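PDB 3OJO: Cap5O from Staphylococcus aureus, which acts as an NAD-dependent UDP-N-acetyl-mannosamine dehydrogenase in the biosynthesis of the capsular polysaccharide. Local coordinates for residues S27-F30 with A31-G34; G61-E64 with V65-V69; P166-I169 with L170-L173; R193-R196 with T197-G201; D383-E386 with F387-L390. All blocks are in the same frame, centred on the assembly; numbering follows the deposited sequence.

Contact 1 (S27-F30 with A31-G34)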
loop_
_atom_site.group_PDB
_atom_site.type_symbol
_atom_site.label_atom_id
_atom_site.label_comp_id
_atom_site.label_asym_id
_atom_site.label_seq_id
_atom_site.Cartn_x
_atom_site.Cartn_y
_atom_site.Cartn_z
ATOM N N SER B 27 -23.641 -11.664 -23.040
ATOM C CA SER B 27 -24.594 -12.434 -23.851
ATOM C C SER B 27 -24.641 -11.839 -25.258
ATOM O O SER B 27 -24.561 -12.573 -26.237
ATOM C CB SER B 27 -25.993 -12.346 -23.251
ATOM O OG SER B 27 -25.975 -12.700 -21.884
ATOM N N ILE B 28 -24.738 -10.496 -25.341
ATOM C CA ILE B 28 -24.793 -9.754 -26.597
ATOM C C ILE B 28 -23.533 -10.033 -27.443
ATOM O O ILE B 28 -23.651 -10.291 -28.636
ATOM C CB ILE B 28 -25.106 -8.235 -26.337
ATOM C CG1 ILE B 28 -26.593 -8.050 -25.980
ATOM C CG2 ILE B 28 -24.707 -7.325 -27.523
ATOM C CD1 ILE B 28 -26.961 -6.660 -25.357
ATOM N N MET B 29 -22.359 -10.044 -26.799
ATOM C CA MET B 29 -21.058 -10.281 -27.403
ATOM C C MET B 29 -20.884 -11.671 -28.051
ATOM O O MET B 29 -20.433 -11.752 -29.196
ATOM C CB MET B 29 -19.949 -9.989 -26.395
ATOM C CG MET B 29 -18.591 -9.835 -27.037
ATOM S SD MET B 29 -18.529 -8.716 -28.472
ATOM C CE MET B 29 -18.054 -7.279 -27.733
ATOM N N PHE B 30 -21.233 -12.755 -27.334
ATOM C CA PHE B 30 -21.125 -14.109 -27.872
ATOM C C PHE B 30 -22.110 -14.336 -29.027
ATOM O O PHE B 30 -21.745 -14.980 -30.015
ATOM C CB PHE B 30 -21.354 -15.149 -26.778
ATOM C CG PHE B 30 -20.188 -15.377 -25.844
ATOM C CD1 PHE B 30 -19.133 -16.213 -26.210
ATOM C CD2 PHE B 30 -20.190 -14.845 -24.559
ATOM C CE1 PHE B 30 -18.092 -16.489 -25.311
ATOM C CE2 PHE B 30 -19.156 -15.125 -23.666
ATOM C CZ PHE B 30 -18.111 -15.938 -24.048
ATOM N N ALA B 31 -23.347 -13.783 -28.902
ATOM C CA ALA B 31 -24.411 -13.865 -29.905
ATOM C C ALA B 31 -24.033 -13.107 -31.181
ATOM O O ALA B 31 -24.402 -13.537 -32.275
ATOM C CB ALA B 31 -25.713 -13.334 -29.334
ATOM N N LYS B 32 -23.276 -11.999 -31.034
ATOM C CA LYS B 32 -22.750 -11.155 -32.117
ATOM C C LYS B 32 -21.755 -11.966 -32.977
ATOM O O LYS B 32 -21.538 -11.635 -34.143
ATOM C CB LYS B 32 -22.039 -9.922 -31.512
ATOM C CG LYS B 32 -21.732 -8.802 -32.491
ATOM C CD LYS B 32 -20.745 -7.795 -31.915
ATOM C CE LYS B 32 -20.259 -6.810 -32.959
ATOM N NZ LYS B 32 -21.251 -5.737 -33.232
ATOM N N HIS B 33 -21.162 -13.023 -32.383
ATOM C CA HIS B 33 -20.164 -13.900 -32.998
ATOM C C HIS B 33 -20.711 -15.291 -33.423
ATOM O O HIS B 33 -19.935 -16.216 -33.692
ATOM C CB HIS B 33 -18.910 -13.979 -32.097
ATOM C CG HIS B 33 -18.156 -12.684 -32.027
ATOM N ND1 HIS B 33 -16.985 -12.496 -32.731
ATOM C CD2 HIS B 33 -18.460 -11.535 -31.379
ATOM C CE1 HIS B 33 -16.614 -11.247 -32.491
ATOM N NE2 HIS B 33 -17.469 -10.632 -31.680
ATOM N N GLY B 34 -22.040 -15.399 -33.515
ATOM C CA GLY B 34 -22.733 -16.598 -33.974
ATOM C C GLY B 34 -23.087 -17.674 -32.967
ATOM O O GLY B 34 -23.597 -18.732 -33.362
#

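Contact 2 (G61-E64 with V65-V69)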
loop_
_atom_site.group_PDB
_atom_site.type_symbol
_atom_site.label_atom_id
_atom_site.label_comp_id
_atom_site.label_asym_id
_atom_site.label_seq_id
_atom_site.Cartn_x
_atom_site.Cartn_y
_atom_site.Cartn_z
ATOM N N GLY B 61 -24.636 2.897 -27.309
ATOM C CA GLY B 61 -24.392 2.020 -28.444
ATOM C C GLY B 61 -24.826 0.581 -28.309
ATOM O O GLY B 61 -24.891 -0.123 -29.317
ATOM N N LEU B 62 -25.147 0.129 -27.080
ATOM C CA LEU B 62 -25.529 -1.264 -26.828
ATOM C C LEU B 62 -26.887 -1.624 -27.397
ATOM O O LEU B 62 -27.033 -2.713 -27.964
ATOM C CB LEU B 62 -25.395 -1.647 -25.336
ATOM C CG LEU B 62 -25.392 -3.151 -25.006
ATOM C CD1 LEU B 62 -24.071 -3.814 -25.394
ATOM C CD2 LEU B 62 -25.702 -3.404 -23.519
ATOM N N GLN B 63 -27.865 -0.709 -27.289
ATOM C CA GLN B 63 -29.230 -0.884 -27.818
ATOM C C GLN B 63 -29.210 -1.293 -29.297
ATOM O O GLN B 63 -29.946 -2.200 -29.689
ATOM C CB GLN B 63 -30.039 0.412 -27.630
ATOM C CG GLN B 63 -31.483 0.360 -28.127
ATOM C CD GLN B 63 -32.335 -0.657 -27.413
ATOM O OE1 GLN B 63 -32.727 -1.664 -27.997
ATOM N NE2 GLN B 63 -32.645 -0.407 -26.142
ATOM N N GLU B 64 -28.320 -0.647 -30.096
ATOM C CA GLU B 64 -28.092 -0.884 -31.520
ATOM C C GLU B 64 -27.579 -2.296 -31.765
ATOM O O GLU B 64 -28.048 -2.964 -32.677
ATOM C CB GLU B 64 -27.028 0.111 -31.990
ATOM C CG GLU B 64 -27.003 0.434 -33.473
ATOM C CD GLU B 64 -26.207 1.684 -33.805
ATOM O OE1 GLU B 64 -25.971 2.513 -32.891
ATOM O OE2 GLU B 64 -25.800 1.822 -34.980
ATOM N N VAL B 65 -26.611 -2.748 -30.946
ATOM C CA VAL B 65 -25.998 -4.082 -31.035
ATOM C C VAL B 65 -27.025 -5.124 -30.634
ATOM O O VAL B 65 -27.163 -6.139 -31.327
ATOM C CB VAL B 65 -24.695 -4.200 -30.201
ATOM C CG1 VAL B 65 -23.927 -5.463 -30.572
ATOM C CG2 VAL B 65 -23.807 -2.973 -30.381
ATOM N N TYR B 66 -27.775 -4.848 -29.532
ATOM C CA TYR B 66 -28.838 -5.716 -29.031
ATOM C C TYR B 66 -29.932 -5.930 -30.084
ATOM O O TYR B 66 -30.411 -7.052 -30.229
ATOM C CB TYR B 66 -29.456 -5.129 -27.750
ATOM C CG TYR B 66 -30.573 -5.980 -27.180
ATOM C CD1 TYR B 66 -30.341 -7.295 -26.786
ATOM C CD2 TYR B 66 -31.869 -5.492 -27.091
ATOM C CE1 TYR B 66 -31.366 -8.092 -26.300
ATOM C CE2 TYR B 66 -32.907 -6.286 -26.606
ATOM C CZ TYR B 66 -32.648 -7.584 -26.210
ATOM O OH TYR B 66 -33.649 -8.367 -25.705
ATOM N N GLU B 67 -30.321 -4.858 -30.806
ATOM C CA GLU B 67 -31.325 -4.898 -31.877
ATOM C C GLU B 67 -30.919 -5.841 -33.007
ATOM O O GLU B 67 -31.764 -6.606 -33.462
ATOM C CB GLU B 67 -31.623 -3.497 -32.419
ATOM C CG GLU B 67 -32.611 -2.713 -31.568
ATOM C CD GLU B 67 -32.743 -1.228 -31.839
ATOM O OE1 GLU B 67 -32.017 -0.695 -32.709
ATOM O OE2 GLU B 67 -33.587 -0.593 -31.169
ATOM N N GLU B 68 -29.629 -5.837 -33.411
ATOM C CA GLU B 68 -29.088 -6.731 -34.450
ATOM C C GLU B 68 -29.149 -8.197 -34.014
ATOM O O GLU B 68 -29.612 -9.057 -34.758
ATOM C CB GLU B 68 -27.614 -6.388 -34.766
ATOM C CG GLU B 68 -27.364 -5.001 -35.338
ATOM C CD GLU B 68 -25.929 -4.788 -35.784
ATOM O OE1 GLU B 68 -25.056 -4.561 -34.914
ATOM O OE2 GLU B 68 -25.677 -4.865 -37.010
ATOM N N VAL B 69 -28.657 -8.462 -32.812
ATOM C CA VAL B 69 -28.533 -9.769 -32.168
ATOM C C VAL B 69 -29.891 -10.407 -31.813
ATOM O O VAL B 69 -30.043 -11.629 -31.916
ATOM C CB VAL B 69 -27.537 -9.612 -30.978
ATOM C CG1 VAL B 69 -27.886 -10.471 -29.781
ATOM C CG2 VAL B 69 -26.110 -9.868 -31.434
#

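Contact 3 (P166-I169 with L170-L173)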
loop_
_atom_site.group_PDB
_atom_site.type_symbol
_atom_site.label_atom_id
_atom_site.label_comp_id
_atom_site.label_asym_id
_atom_site.label_seq_id
_atom_site.Cartn_x
_atom_site.Cartn_y
_atom_site.Cartn_z
ATOM N N PRO B 166 -17.568 1.054 -18.056
ATOM C CA PRO B 166 -18.770 1.714 -18.606
ATOM C C PRO B 166 -18.436 2.778 -19.662
ATOM O O PRO B 166 -17.435 3.487 -19.554
ATOM C CB PRO B 166 -19.461 2.297 -17.378
ATOM C CG PRO B 166 -18.861 1.549 -16.212
ATOM C CD PRO B 166 -17.444 1.288 -16.608
ATOM N N GLY B 167 -19.234 2.788 -20.726
ATOM C CA GLY B 167 -19.063 3.653 -21.887
ATOM C C GLY B 167 -18.273 2.974 -22.985
ATOM O O GLY B 167 -18.426 3.322 -24.161
ATOM N N LYS B 168 -17.474 1.955 -22.606
ATOM C CA LYS B 168 -16.616 1.174 -23.506
ATOM C C LYS B 168 -16.705 -0.318 -23.213
ATOM O O LYS B 168 -15.710 -1.017 -23.419
ATOM C CB LYS B 168 -15.133 1.634 -23.381
ATOM C CG LYS B 168 -14.846 3.071 -23.815
ATOM C CD LYS B 168 -14.980 3.244 -25.336
ATOM C CE LYS B 168 -15.802 4.436 -25.738
ATOM N NZ LYS B 168 -16.432 4.217 -27.067
ATOM N N ILE B 169 -17.873 -0.806 -22.725
ATOM C CA ILE B 169 -18.087 -2.216 -22.317
ATOM C C ILE B 169 -17.701 -3.244 -23.359
ATOM O O ILE B 169 -16.882 -4.117 -23.056
ATOM C CB ILE B 169 -19.484 -2.516 -21.678
ATOM C CG1 ILE B 169 -19.654 -1.796 -20.316
ATOM C CG2 ILE B 169 -19.691 -4.027 -21.519
ATOM C CD1 ILE B 169 -21.126 -1.714 -19.791
ATOM N N LEU B 170 -18.296 -3.161 -24.567
ATOM C CA LEU B 170 -18.023 -4.113 -25.646
ATOM C C LEU B 170 -16.580 -4.098 -26.097
ATOM O O LEU B 170 -15.989 -5.172 -26.231
ATOM C CB LEU B 170 -18.981 -3.965 -26.840
ATOM C CG LEU B 170 -20.475 -4.270 -26.601
ATOM C CD1 LEU B 170 -21.242 -4.243 -27.916
ATOM C CD2 LEU B 170 -20.697 -5.592 -25.854
ATOM N N GLU B 171 -15.994 -2.898 -26.295
ATOM C CA GLU B 171 -14.578 -2.810 -26.685
ATOM C C GLU B 171 -13.711 -3.411 -25.592
ATOM O O GLU B 171 -12.917 -4.310 -25.881
ATOM C CB GLU B 171 -14.104 -1.391 -27.120
ATOM C CG GLU B 171 -14.952 -0.206 -26.674
ATOM C CD GLU B 171 -16.186 0.138 -27.496
ATOM O OE1 GLU B 171 -16.034 0.411 -28.710
ATOM O OE2 GLU B 171 -17.292 0.204 -26.910
ATOM N N GLU B 172 -13.977 -3.025 -24.323
ATOM C CA GLU B 172 -13.292 -3.539 -23.133
ATOM C C GLU B 172 -13.367 -5.084 -23.054
ATOM O O GLU B 172 -12.380 -5.709 -22.768
ATOM C CB GLU B 172 -13.871 -2.863 -21.887
ATOM C CG GLU B 172 -13.349 -3.375 -20.557
ATOM C CD GLU B 172 -12.241 -2.568 -19.915
ATOM O OE1 GLU B 172 -11.529 -1.837 -20.640
ATOM O OE2 GLU B 172 -12.059 -2.702 -18.682
ATOM N N LEU B 173 -14.510 -5.680 -23.380
ATOM C CA LEU B 173 -14.736 -7.122 -23.368
ATOM C C LEU B 173 -13.837 -7.869 -24.371
ATOM O O LEU B 173 -13.366 -8.958 -24.064
ATOM C CB LEU B 173 -16.226 -7.349 -23.685
ATOM C CG LEU B 173 -17.038 -8.447 -22.963
ATOM C CD1 LEU B 173 -16.896 -8.383 -21.451
ATOM C CD2 LEU B 173 -18.509 -8.315 -23.320
#

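Contact 4 (R193-R196 with T197-G201)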
loop_
_atom_site.group_PDB
_atom_site.type_symbol
_atom_site.label_atom_id
_atom_site.label_comp_id
_atom_site.label_asym_id
_atom_site.label_seq_id
_atom_site.Cartn_x
_atom_site.Cartn_y
_atom_site.Cartn_z
ATOM N N ARG B 193 -11.160 -21.953 -24.928
ATOM C CA ARG B 193 -12.042 -22.318 -26.040
ATOM C C ARG B 193 -13.239 -21.352 -26.132
ATOM O O ARG B 193 -13.575 -20.850 -27.219
ATOM C CB ARG B 193 -12.511 -23.785 -25.896
ATOM C CG ARG B 193 -11.769 -24.762 -26.807
ATOM C CD ARG B 193 -12.007 -26.208 -26.417
ATOM N NE ARG B 193 -10.758 -26.847 -25.995
ATOM C CZ ARG B 193 -10.667 -27.814 -25.084
ATOM N NH1 ARG B 193 -11.760 -28.274 -24.479
ATOM N NH2 ARG B 193 -9.482 -28.319 -24.760
ATOM N N VAL B 194 -13.824 -21.045 -24.957
ATOM C CA VAL B 194 -14.989 -20.169 -24.832
ATOM C C VAL B 194 -14.671 -18.731 -25.224
ATOM O O VAL B 194 -15.288 -18.196 -26.143
ATOM C CB VAL B 194 -15.674 -20.314 -23.451
ATOM C CG1 VAL B 194 -16.842 -19.342 -23.303
ATOM C CG2 VAL B 194 -16.139 -21.745 -23.232
ATOM N N TYR B 195 -13.667 -18.141 -24.585
ATOM C CA TYR B 195 -13.263 -16.754 -24.821
ATOM C C TYR B 195 -12.604 -16.445 -26.155
ATOM O O TYR B 195 -12.702 -15.312 -26.635
ATOM C CB TYR B 195 -12.492 -16.206 -23.616
ATOM C CG TYR B 195 -13.385 -16.075 -22.399
ATOM C CD1 TYR B 195 -13.272 -16.960 -21.329
ATOM C CD2 TYR B 195 -14.400 -15.120 -22.351
ATOM C CE1 TYR B 195 -14.119 -16.868 -20.224
ATOM C CE2 TYR B 195 -15.254 -15.023 -21.252
ATOM C CZ TYR B 195 -15.100 -15.888 -20.186
ATOM O OH TYR B 195 -15.939 -15.781 -19.101
ATOM N N ARG B 196 -11.997 -17.465 -26.780
ATOM C CA ARG B 196 -11.320 -17.386 -28.086
ATOM C C ARG B 196 -12.250 -16.824 -29.186
ATOM O O ARG B 196 -11.755 -16.257 -30.163
ATOM C CB ARG B 196 -10.815 -18.782 -28.481
ATOM C CG ARG B 196 -9.502 -18.791 -29.265
ATOM C CD ARG B 196 -8.760 -20.121 -29.135
ATOM N NE ARG B 196 -9.532 -21.263 -29.644
ATOM C CZ ARG B 196 -9.556 -22.469 -29.079
ATOM N NH1 ARG B 196 -8.843 -22.712 -27.984
ATOM N NH2 ARG B 196 -10.287 -23.440 -29.608
ATOM N N THR B 197 -13.593 -16.956 -28.979
ATOM C CA THR B 197 -14.702 -16.515 -29.835
ATOM C C THR B 197 -14.585 -15.049 -30.254
ATOM O O THR B 197 -14.881 -14.731 -31.405
ATOM C CB THR B 197 -16.063 -16.818 -29.125
ATOM O OG1 THR B 197 -16.101 -18.184 -28.688
ATOM C CG2 THR B 197 -17.299 -16.523 -30.002
ATOM N N PHE B 198 -14.156 -14.158 -29.329
ATOM C CA PHE B 198 -14.054 -12.710 -29.587
ATOM C C PHE B 198 -12.893 -12.037 -28.858
ATOM O O PHE B 198 -12.563 -10.895 -29.187
ATOM C CB PHE B 198 -15.381 -12.002 -29.212
ATOM C CG PHE B 198 -15.742 -12.116 -27.746
ATOM C CD1 PHE B 198 -16.443 -13.222 -27.269
ATOM C CD2 PHE B 198 -15.338 -11.143 -26.832
ATOM C CE1 PHE B 198 -16.730 -13.348 -25.913
ATOM C CE2 PHE B 198 -15.639 -11.271 -25.474
ATOM C CZ PHE B 198 -16.335 -12.370 -25.028
ATOM N N VAL B 199 -12.316 -12.700 -27.833
ATOM C CA VAL B 199 -11.216 -12.100 -27.058
ATOM C C VAL B 199 -9.925 -12.021 -27.889
ATOM O O VAL B 199 -9.359 -13.050 -28.286
ATOM C CB VAL B 199 -10.997 -12.692 -25.622
ATOM C CG1 VAL B 199 -9.828 -12.014 -24.901
ATOM C CG2 VAL B 199 -12.264 -12.586 -24.785
ATOM N N GLN B 200 -9.495 -10.775 -28.148
ATOM C CA GLN B 200 -8.273 -10.411 -28.859
ATOM C C GLN B 200 -7.159 -10.095 -27.855
ATOM O O GLN B 200 -5.978 -10.149 -28.205
ATOM C CB GLN B 200 -8.530 -9.219 -29.799
ATOM C CG GLN B 200 -9.086 -9.645 -31.156
ATOM C CD GLN B 200 -9.751 -8.508 -31.893
ATOM O OE1 GLN B 200 -9.101 -7.556 -32.351
ATOM N NE2 GLN B 200 -11.062 -8.613 -32.068
ATOM N N GLY B 201 -7.549 -9.799 -26.614
ATOM C CA GLY B 201 -6.634 -9.532 -25.516
ATOM C C GLY B 201 -5.905 -10.798 -25.108
ATOM O O GLY B 201 -6.237 -11.890 -25.567
#

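Contact 5 (D383-E386 with F387-L390)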
loop_
_atom_site.group_PDB
_atom_site.type_symbol
_atom_site.label_atom_id
_atom_site.label_comp_id
_atom_site.label_asym_id
_atom_site.label_seq_id
_atom_site.Cartn_x
_atom_site.Cartn_y
_atom_site.Cartn_z
ATOM N N ASP B 383 -16.609 12.469 -7.313
ATOM C CA ASP B 383 -15.740 13.101 -8.308
ATOM C C ASP B 383 -16.338 13.077 -9.750
ATOM O O ASP B 383 -15.678 12.677 -10.717
ATOM C CB ASP B 383 -14.284 12.562 -8.229
ATOM C CG ASP B 383 -14.096 11.071 -8.475
ATOM O OD1 ASP B 383 -15.115 10.349 -8.608
ATOM O OD2 ASP B 383 -12.938 10.622 -8.503
ATOM N N HIS B 384 -17.596 13.542 -9.872
ATOM C CA HIS B 384 -18.296 13.659 -11.143
ATOM C C HIS B 384 -17.602 14.695 -12.020
ATOM O O HIS B 384 -17.196 15.743 -11.515
ATOM C CB HIS B 384 -19.753 14.071 -10.913
ATOM C CG HIS B 384 -20.574 13.041 -10.213
ATOM N ND1 HIS B 384 -20.547 11.714 -10.597
ATOM C CD2 HIS B 384 -21.466 13.189 -9.212
ATOM C CE1 HIS B 384 -21.393 11.089 -9.801
ATOM N NE2 HIS B 384 -21.974 11.935 -8.952
ATOM N N SER B 385 -17.454 14.392 -13.327
ATOM C CA SER B 385 -16.815 15.254 -14.339
ATOM C C SER B 385 -17.360 16.680 -14.330
ATOM O O SER B 385 -16.589 17.632 -14.466
ATOM C CB SER B 385 -16.974 14.643 -15.724
ATOM O OG SER B 385 -16.103 13.535 -15.876
ATOM N N GLU B 386 -18.685 16.813 -14.113
ATOM C CA GLU B 386 -19.423 18.077 -14.046
ATOM C C GLU B 386 -18.892 19.002 -12.966
ATOM O O GLU B 386 -18.943 20.221 -13.130
ATOM C CB GLU B 386 -20.922 17.817 -13.814
ATOM C CG GLU B 386 -21.594 17.020 -14.926
ATOM C CD GLU B 386 -21.706 15.521 -14.713
ATOM O OE1 GLU B 386 -20.694 14.887 -14.331
ATOM O OE2 GLU B 386 -22.803 14.976 -14.974
ATOM N N PHE B 387 -18.374 18.425 -11.871
ATOM C CA PHE B 387 -17.856 19.158 -10.715
ATOM C C PHE B 387 -16.458 19.755 -10.914
ATOM O O PHE B 387 -16.029 20.574 -10.104
ATOM C CB PHE B 387 -17.923 18.282 -9.451
ATOM C CG PHE B 387 -19.289 17.789 -9.003
ATOM C CD1 PHE B 387 -19.403 16.737 -8.098
ATOM C CD2 PHE B 387 -20.457 18.417 -9.434
ATOM C CE1 PHE B 387 -20.660 16.306 -7.648
ATOM C CE2 PHE B 387 -21.711 17.981 -8.987
ATOM C CZ PHE B 387 -21.805 16.930 -8.098
ATOM N N LYS B 388 -15.759 19.366 -11.996
ATOM C CA LYS B 388 -14.397 19.830 -12.293
ATOM C C LYS B 388 -14.370 21.303 -12.657
ATOM O O LYS B 388 -13.649 22.083 -12.033
ATOM C CB LYS B 388 -13.733 18.956 -13.385
ATOM C CG LYS B 388 -13.555 17.495 -12.969
ATOM C CD LYS B 388 -13.090 16.608 -14.102
ATOM C CE LYS B 388 -12.965 15.172 -13.648
ATOM N NZ LYS B 388 -12.402 14.300 -14.714
ATOM N N ASN B 389 -15.267 21.684 -13.580
ATOM C CA ASN B 389 -15.414 23.021 -14.135
ATOM C C ASN B 389 -16.641 23.755 -13.583
ATOM O O ASN B 389 -17.656 23.899 -14.278
ATOM C CB ASN B 389 -15.425 22.932 -15.659
ATOM C CG ASN B 389 -14.227 22.193 -16.222
ATOM O OD1 ASN B 389 -13.103 22.723 -16.282
ATOM N ND2 ASN B 389 -14.439 20.941 -16.630
ATOM N N LEU B 390 -16.540 24.204 -12.311
ATOM C CA LEU B 390 -17.585 24.958 -11.613
ATOM C C LEU B 390 -17.057 26.361 -11.277
ATOM O O LEU B 390 -15.998 26.482 -10.663
ATOM C CB LEU B 390 -18.055 24.248 -10.309
ATOM C CG LEU B 390 -18.739 22.864 -10.391
ATOM C CD1 LEU B 390 -19.013 22.324 -9.003
ATOM C CD2 LEU B 390 -20.052 22.913 -11.158
HETATM O O HOH W 1 -13.705 11.948 -12.954
#

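Contact 1 (S27-F30 with A31-G34)
Met29 and His33, one turn apart where helix 23-32 ends, run alongside each other. Met29 swings CG to the far side from its backbone N (chi1 -164°), and further bends at chi2 and chi3 carry the sulfur to the rim of the imidazole. SD is 3.9 Å from His33 NE2 and stands 73° off the ring normal, which is evidence for a sulfur-aromatic contact at the edge, not over a face. Near the same ring's plane, His33 CD2 comes within 3.0 Å of Met29 O, a carbon-to-oxygen approach. The Lys32 chain runs extended as far as CE, passing SD with its CD at 4.2 Å, and turns only at its last torsion; its CB rests 3.3 Å from Ile28 O.

The backbone records how the helix finishes. Ala31 N to Ser27 O and Lys32 N to Ile28 O (3.0 Å) keep the four-residue spacing, whereas His33 N reaches back only three residues to Phe30 O, at 3.1 Å and from above the carbonyl plane. Gly34, with phi 88°, is the C-prime residue of a Schellman motif completed by Val35 N to Phe30 O and Gly34 N to Ala31 O.

Ser27 OG bonds Gly23 O. Within the beta-alpha-beta unit 13-17, 23-32, 36-40, Ile28 and Ala31 face helix 62-71 and strand 75-78, while Met29 packs on helix 169-175.

Contact 2 (G61-E64 with V65-V69)
Tyr66 N donates to Leu62 O over 2.8 Å with an N-H...O angle of 168°, the straightest of the helical bonds joining 61-64 to 65-69. One step on, Glu67 N reaches Gln63 O at 2.9 Å, its donor tilted 26° from the carbonyl plane. The next, Glu68 N to Glu64 O, is stretched to 3.4 Å and weak; Val69 N to Val65 O then returns to 3.1 Å. Gly61 holds the N-cap position without a side chain to cap with, and its O lies 3.2 Å from the Val65 CG2 methyl.

Acceptors farther along the helix turn to serine hydroxyls. That of Ser71 lies within hydrogen-bonding range of both Glu67 O and Glu68 O, so its one proton must be shared or alternate between them, and Ser72 OG bonds Val69 O. The Tyr66 ring, trans to the main-chain nitrogen (chi1 180°), extends until its OH meets Leu50 O. Glu67 folds back instead, CG lying 3.3 Å from Gln63 O, so its aliphatic part covers a carbonyl already used by its own N. The carboxylates stay apart: Glu64 OE2 and Glu68 OE1 are 6.4 Å from each other.

The apolar side of helix 62-71 is shared among its neighbours. Val65 and Tyr66 pack on Ile28 of helix 23-32, Tyr66 and Val69 on Leu75 of strand 75-78, and Leu62 on Leu170 of helix 169-175.

Contact 3 (P166-I169 with L170-L173)
The first turn of helix 169-175 brings N-cap residue Lys168 against Glu171. The two side chains pass at a slant and touch through carbon, Lys168 CD lying 3.7 Å from Glu171 CG. The charged ends follow without closing: Lys168 NZ to Glu171 OE2 is 4.1 Å, beyond a salt bridge, so any attraction would be diffuse. Glu171 gets there through a first torsion of only 20°, off the staggered positions, and a bend at chi2 that returns OE2 to within 3.6 Å of Lys168 CA.

Two backbone bonds start the helix. Glu172 N meets Lys168 O at 2.8 Å almost head-on to the carbonyl, and Leu173 N meets Ile169 O at 2.9 Å. Glu172 CB is pressed to 3.0 Å from Lys168 O, and its OE2 makes a weak hydrogen bond to Asn176 ND2. Just ahead, Glu59 grips the chain with both carboxylate oxygens, OE1 on Gly167 N and OE2 on Ile169 N.

Ile169 packs on Val164, an NAD-binding residue, and Glu172 joins Arg163, Val164 and Lys326 around a bound pyridine-2,6-dicarboxylic acid: a helix start, tied down by Glu59, that borders the dinucleotide site of a Rossmann-type domain.

Contact 4 (R193-R196 with T197-G201)
The rings of Tyr195 and Phe198 meet at a rim: Phe198 CZ lies near the plane of the tyrosine ring, at its edge, 4.3 Å from Tyr195 CD2. Val199 CG2 approaches the same ring obliquely, 4.1 Å from CD2. Over one face of the Phe198 ring sits Tyr195 O, while the ring of Phe30, from helix 23-32, meets Phe198 edge-to-face. A third flat group, the Arg196 guanidinium, has Arg193 CA 3.7 Å above one face, offset toward the rim; a bend at chi3 brings the guanidinium back over Arg193.

Tyr195 O is gripped twice. Val199 N meets the oxygen nearly straight on (C=O...N 168°) at 2.9 Å, and Phe198 N arrives from above the carbonyl plane, 42° out of it, at a longer 3.3 Å. Val199 adds carbon to the same place: its CB bond points back at the helix and CG2 lies 3.8 Å from Tyr195 CB, the two side chains running alongside each other.

Thr197 sets its hydroxyl beside its own backbone N, opposite the carbonyl carbon (chi1 -51°). From there OG1 donates to Val194 O at 2.7 Å, so a side chain takes up a carbonyl of the last turn. The phenol end of Tyr195 is held separately, OH bonding Glu128 OE2.

Gln200 and Gly201 then make backbone bonds to Val174. Helix 185-195 joins strand 178-182 to its parallel neighbour 203-207, the outermost strand of the sheet within this chain, and these bonds lie in the helix-to-strand turn of that beta-alpha-beta crossover in a Rossmann-type sheet.

Contact 5 (D383-E386 with F387-L390)
His384 and Phe387 pair across the first of two overlapping beta-turns, 384-387, followed by 385-388, in the loop after strand 377-380 of the parallel sheet in the UDP-binding region. Followed outward, His384 begins with CB over one face of the phenyl ring, 4.1 Å from its centroid and 20° off the normal, a CH-pi contact. CG comes next, 4.2 Å from Phe387 CE1. CD2 is closer still, 3.6 Å from the same atom, and turns the imidazole edge to the phenyl face: the planes stand 64° apart, an offset edge-to-face pair. The two ring nitrogens are held outside the turns, ND1 by Asp328 N and NE2 by Asp356 OD1. As a backbone amide can only donate, ND1 is the acceptor and NE2 probably carries a proton. These bonds would fix the ring's rotation about CB-CG.

Phe387 N closes the first turn on His384 O at 3.0 Å, and Lys388 N closes the second on Ser385 O at 3.1 Å; each donor stands well above its carbonyl plane (50° for Phe387). Ser385 OG bonds Asp328 OD1, and Glu386 OE1 bonds His358 NE2.

Lys388, extended beyond CG, lies along Ser385 with CE 3.9 Å from Ser385 CA. Its NZ makes a weak hydrogen bond to a water, which in turn donates to Asp383 O at 3.1 Å.

Contacts 1 to 4 cluster around contact 1, which is mostly buried and touches the other three: Ala31 CB meets Val69 CG1 of contact 2 at 3.6 Å, Met29 CB meets Leu173 CD2 of contact 3 at 3.8 Å, and His33 NE2 meets Phe198 CB of contact 4 at 3.5 Å. Contacts 2 and 4 stay about 11 Å apart at their nearest atoms. In contacts 2 and 3, both helix starts, glutamates lie largely toward the surface while Leu62, Val65, Leu170 and Leu173 pack on neighbouring helices. At the helix ends, contacts 1 and 4, single carbonyls take two donors (Phe30 O, Tyr195 O) or a hydroxyl (Val194 O). Contact 5, centred about 36 Å from contact 1's centre, combines an aromatic pair with side chains hydrogen-bonded to Asp328, Asp356 and His358.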